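Local coordinates for RE68036p (Drosophila melanogaster, PDB 1SQH), which is not characterised in detail but probably acts as an acyltransferase of the GNAT-like type, perhaps transferring acyl groups to glycine, at residues L39-Q42 with R43-D46; L59-I62 with S63-K66. One frame throughout, in Å; residues are numbered along the deposited sequence.

Contact 1. Residues L39-Q42 with R43-D46; sequences LYNQ and RKWD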
loop_
_atom_site.group_PDB
_atom_site.type_symbol
_atom_site.label_atom_id
_atom_site.label_comp_id
_atom_site.label_asym_id
_atom_site.label_seq_id
_atom_site.Cartn_x
_atom_site.Cartn_y
_atom_site.Cartn_z
ATOM N N LEU A 39 3.845 8.560 1.227
ATOM C CA LEU A 39 3.657 9.991 0.993
ATOM C C LEU A 39 3.944 10.306 -0.470
ATOM O O LEU A 39 3.186 11.028 -1.139
ATOM C CB LEU A 39 4.584 10.805 1.907
ATOM C CG LEU A 39 4.015 11.371 3.222
ATOM C CD1 LEU A 39 3.127 10.359 3.905
ATOM C CD2 LEU A 39 5.172 11.773 4.144
ATOM N N TYR A 40 5.053 9.766 -0.965
ATOM C CA TYR A 40 5.422 9.954 -2.356
ATOM C C TYR A 40 4.286 9.457 -3.264
ATOM O O TYR A 40 3.852 10.151 -4.192
ATOM C CB TYR A 40 6.692 9.165 -2.656
ATOM C CG TYR A 40 6.949 9.011 -4.128
ATOM C CD1 TYR A 40 7.617 9.997 -4.843
ATOM C CD2 TYR A 40 6.490 7.889 -4.815
ATOM C CE1 TYR A 40 7.831 9.869 -6.216
ATOM C CE2 TYR A 40 6.689 7.754 -6.179
ATOM C CZ TYR A 40 7.365 8.744 -6.876
ATOM O OH TYR A 40 7.604 8.576 -8.226
ATOM N N ASN A 41 3.804 8.252 -2.986
ATOM C CA ASN A 41 2.748 7.682 -3.798
ATOM C C ASN A 41 1.468 8.510 -3.806
ATOM O O ASN A 41 0.924 8.810 -4.884
ATOM C CB ASN A 41 2.425 6.265 -3.332
ATOM C CG ASN A 41 1.339 5.625 -4.161
ATOM O OD1 ASN A 41 1.569 5.188 -5.282
ATOM N ND2 ASN A 41 0.135 5.593 -3.618
ATOM N N GLN A 42 0.987 8.885 -2.619
ATOM C CA GLN A 42 -0.246 9.656 -2.534
ATOM C C GLN A 42 -0.163 10.952 -3.325
ATOM O O GLN A 42 -1.052 11.259 -4.119
ATOM C CB GLN A 42 -0.595 9.973 -1.085
ATOM C CG GLN A 42 -1.979 10.618 -0.941
ATOM C CD GLN A 42 -3.065 9.763 -1.583
ATOM O OE1 GLN A 42 -3.347 8.659 -1.120
ATOM N NE2 GLN A 42 -3.661 10.261 -2.664
ATOM N N ARG A 43 0.903 11.715 -3.114
ATOM C CA ARG A 43 1.059 12.966 -3.834
ATOM C C ARG A 43 1.163 12.726 -5.342
ATOM O O ARG A 43 0.737 13.572 -6.134
ATOM C CB ARG A 43 2.275 13.731 -3.313
ATOM C CG ARG A 43 2.058 14.242 -1.896
ATOM C CD ARG A 43 0.835 15.161 -1.821
ATOM N NE ARG A 43 1.115 16.492 -2.362
ATOM C CZ ARG A 43 0.189 17.314 -2.852
ATOM N NH1 ARG A 43 -1.087 16.942 -2.882
ATOM N NH2 ARG A 43 0.540 18.514 -3.297
ATOM N N LYS A 44 1.717 11.582 -5.747
ATOM C CA LYS A 44 1.805 11.280 -7.170
ATOM C C LYS A 44 0.384 11.170 -7.715
ATOM O O LYS A 44 0.059 11.761 -8.758
ATOM C CB LYS A 44 2.539 9.963 -7.413
ATOM C CG LYS A 44 2.590 9.568 -8.895
ATOM C CD LYS A 44 3.431 8.318 -9.144
ATOM C CE LYS A 44 2.828 7.094 -8.481
ATOM N NZ LYS A 44 3.596 5.867 -8.824
ATOM N N TRP A 45 -0.460 10.418 -6.998
ATOM C CA TRP A 45 -1.852 10.240 -7.396
ATOM C C TRP A 45 -2.600 11.572 -7.363
ATOM O O TRP A 45 -3.373 11.880 -8.279
ATOM C CB TRP A 45 -2.575 9.247 -6.473
ATOM C CG TRP A 45 -2.263 7.797 -6.738
ATOM C CD1 TRP A 45 -1.739 7.257 -7.882
ATOM C CD2 TRP A 45 -2.510 6.697 -5.851
ATOM N NE1 TRP A 45 -1.645 5.891 -7.759
ATOM C CE2 TRP A 45 -2.111 5.520 -6.525
ATOM C CE3 TRP A 45 -3.036 6.593 -4.552
ATOM C CZ2 TRP A 45 -2.219 4.250 -5.942
ATOM C CZ3 TRP A 45 -3.145 5.330 -3.972
ATOM C CH2 TRP A 45 -2.737 4.174 -4.671
ATOM N N ASP A 46 -2.382 12.348 -6.299
ATOM C CA ASP A 46 -3.033 13.649 -6.149
ATOM C C ASP A 46 -2.820 14.462 -7.424
ATOM O O ASP A 46 -3.760 15.027 -7.979
ATOM C CB ASP A 46 -2.451 14.429 -4.958
ATOM C CG ASP A 46 -2.925 13.902 -3.598
ATOM O OD1 ASP A 46 -3.857 13.075 -3.551
ATOM O OD2 ASP A 46 -2.368 14.339 -2.562
HETATM O O HOH W 1 1.929 4.037 -7.761
#

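Contact 2. Residues L59-I62 with S63-K66; sequences LNHI and SLRK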
loop_
_atom_site.group_PDB
_atom_site.type_symbol
_atom_site.label_atom_id
_atom_site.label_comp_id
_atom_site.label_asym_id
_atom_site.label_seq_id
_atom_site.Cartn_x
_atom_site.Cartn_y
_atom_site.Cartn_z
ATOM N N LEU A 59 -16.768 9.620 -5.253
ATOM C CA LEU A 59 -17.000 8.285 -4.716
ATOM C C LEU A 59 -16.265 7.106 -5.388
ATOM O O LEU A 59 -15.807 6.195 -4.692
ATOM C CB LEU A 59 -18.514 8.013 -4.667
ATOM C CG LEU A 59 -19.028 6.986 -3.642
ATOM C CD1 LEU A 59 -20.475 7.320 -3.263
ATOM C CD2 LEU A 59 -18.908 5.569 -4.195
ATOM N N ASN A 60 -16.130 7.101 -6.713
ATOM C CA ASN A 60 -15.449 5.967 -7.329
ATOM C C ASN A 60 -13.937 6.126 -7.536
ATOM O O ASN A 60 -13.315 5.383 -8.293
ATOM C CB ASN A 60 -16.152 5.540 -8.633
ATOM C CG ASN A 60 -16.242 6.649 -9.650
ATOM O OD1 ASN A 60 -15.245 7.306 -9.956
ATOM N ND2 ASN A 60 -17.441 6.853 -10.204
ATOM N N HIS A 61 -13.350 7.090 -6.836
ATOM C CA HIS A 61 -11.906 7.310 -6.891
ATOM C C HIS A 61 -11.378 7.643 -5.498
ATOM O O HIS A 61 -10.186 7.883 -5.326
ATOM C CB HIS A 61 -11.538 8.445 -7.848
ATOM C CG HIS A 61 -11.615 8.072 -9.296
ATOM N ND1 HIS A 61 -12.802 8.029 -9.995
ATOM C CD2 HIS A 61 -10.645 7.748 -10.185
ATOM C CE1 HIS A 61 -12.559 7.703 -11.253
ATOM N NE2 HIS A 61 -11.257 7.526 -11.394
ATOM N N ILE A 62 -12.265 7.655 -4.505
ATOM C CA ILE A 62 -11.851 7.964 -3.144
ATOM C C ILE A 62 -10.763 7.027 -2.628
ATOM O O ILE A 62 -9.961 7.412 -1.779
ATOM C CB ILE A 62 -13.017 7.886 -2.155
ATOM C CG1 ILE A 62 -13.697 6.530 -2.276
ATOM C CG2 ILE A 62 -13.989 9.019 -2.402
ATOM C CD1 ILE A 62 -14.397 6.098 -1.016
ATOM N N SER A 63 -10.749 5.797 -3.132
ATOM C CA SER A 63 -9.759 4.812 -2.705
ATOM C C SER A 63 -8.345 5.281 -3.073
ATOM O O SER A 63 -7.358 4.777 -2.543
ATOM C CB SER A 63 -10.048 3.455 -3.355
ATOM O OG SER A 63 -9.836 3.511 -4.756
ATOM N N LEU A 64 -8.270 6.257 -3.974
ATOM C CA LEU A 64 -6.998 6.827 -4.417
ATOM C C LEU A 64 -6.666 8.137 -3.677
ATOM O O LEU A 64 -5.772 8.887 -4.082
ATOM C CB LEU A 64 -7.044 7.081 -5.927
ATOM C CG LEU A 64 -6.529 5.963 -6.843
ATOM C CD1 LEU A 64 -7.074 4.622 -6.402
ATOM C CD2 LEU A 64 -6.916 6.258 -8.288
ATOM N N ARG A 65 -7.385 8.406 -2.590
ATOM C CA ARG A 65 -7.174 9.619 -1.808
ATOM C C ARG A 65 -6.807 9.306 -0.363
ATOM O O ARG A 65 -7.064 8.214 0.135
ATOM C CB ARG A 65 -8.442 10.489 -1.805
ATOM C CG ARG A 65 -9.164 10.628 -3.151
ATOM C CD ARG A 65 -8.190 10.883 -4.281
ATOM N NE ARG A 65 -8.165 12.260 -4.768
ATOM C CZ ARG A 65 -8.989 12.745 -5.689
ATOM N NH1 ARG A 65 -9.925 11.972 -6.231
ATOM N NH2 ARG A 65 -8.856 13.997 -6.094
ATOM N N LYS A 66 -6.202 10.277 0.308
ATOM C CA LYS A 66 -5.838 10.134 1.712
ATOM C C LYS A 66 -5.874 11.514 2.359
ATOM O O LYS A 66 -5.568 12.516 1.715
ATOM C CB LYS A 66 -4.429 9.547 1.872
ATOM C CG LYS A 66 -4.298 8.051 1.611
ATOM C CD LYS A 66 -2.948 7.533 2.133
ATOM C CE LYS A 66 -2.726 6.066 1.805
ATOM N NZ LYS A 66 -2.695 5.841 0.329
HETATM O O HOH W 2 -9.533 7.487 0.767
#

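Contact 1. Residues L39-Q42 with R43-D46
The side-chain amide of Asn41 lies over one face of the Trp45 indole, one helical turn further on. Its ND2 sits 3.2 Å above the ring plane, offset toward the rim, and is 3.3 Å from Trp45 CZ3. The amide stands steeply on the ring, the two planes 75° apart. With CG anti to the backbone N (chi1 -179°), Asn41 carries its amide over the indole. The other end of the amide, Asn41 OD1, is hydrogen-bonded to a water at 2.8 Å. Lys44 NZ donates to the same water, 2.7 Å away.

On another flank Gln42 NE2 donates to Asp46 OD1 at 3.0 Å, meeting it from above the carboxylate plane. Gln42 NE2 also bonds Leu64 O, and Gln42 OE1 meets Lys66 NZ. Asp46 OD2 is held separately by Arg43 NH1 in a 2.9 Å salt bridge, on the anti side of the carboxylate. Each carboxylate oxygen therefore has its own partner, which should restrain the group's rotation. The backbone is regular alpha helix, with i to i+4 bonds such as Asp46 N to Gln42 O at 2.8 Å.

Residues outside the helix complete the polar ends. Glu264 hydrogen-bonds Tyr40 OH and forms a salt bridge with Lys44 NZ; Ser232 OG bonds both Asn41 OD1 and Lys44 NZ. Asn209 accepts from Trp45 NE1, and Asp19 pairs with Arg43 NE. Leu39, Tyr40 and Arg43 pack on helix 15-29, Leu39 and Gln42 on Phe68 of strand 67-71, Asn41 and Trp45 on Asp230, and Tyr40 on Ser232 and Ile266.

Contact 2. Residues L59-I62 with S63-K66
His61 to Leu64 and Ile62 to Arg65 form two consecutive i to i+3 turns, a short piece of 3-10 geometry centred on Ile62 and Ser63. Leu64 N donates to His61 O at 2.9 Å. Arg65 N donates to Ile62 O, also at 2.9 Å. Both donors lie well above the carbonyl planes, 48° and 60° out, and neither sits on a lone pair. After Leu64 the backbone opens into an extended form at Arg65 and Lys66, leading to strand 67-71. The turn thus ends the loop that follows helix 34-51.

The side chains meet lightly. Leu64 CD2 lies 4.4 Å from His61 CD2, oblique to the imidazole. Leu64 CB rests 3.3 Å from His61 O. Arg65 bends at chi2 and chi3 and folds back over the turn, with CG 3.6 Å from both His61 O and Ile62 O. Its guanidinium has His61 O near its plane, at the edge. Arg65 NH1 is buried here and finds no polar partner in the model.

Asp58 accepts a hydrogen bond from His61 ND1, which should restrain the imidazole. Leu49 of helix 34-51 packs on His61, Leu64 and Arg65. Ala204 and Phe208 of helix 199-208 also touch Leu64. A water bridges the turn, hydrogen-bonded to Ile62 O at 2.6 Å and to Arg65 O at 2.7 Å.

Overall arrangement
Contacts 1 and 2 follow each other along the chain, their centres about 12 Å apart, and they touch directly. Gln42 is the joint between them. Its NE2 lies 2.9 Å from Leu64 O and its OE1 3.2 Å from Lys66 NZ, both probable hydrogen bonds. The Trp45 ring adds packing, with CE3 3.6 Å from Leu64 O. The helix segment 39-46 is thereby tied to the loop segment 59-66 just before strand 67-71. Both belong to the DUF5645 region, which is grouped with the acetyltransferases. Neither contact contains a ligand; together they join helix 34-51 to the loop leading into strand 67-71.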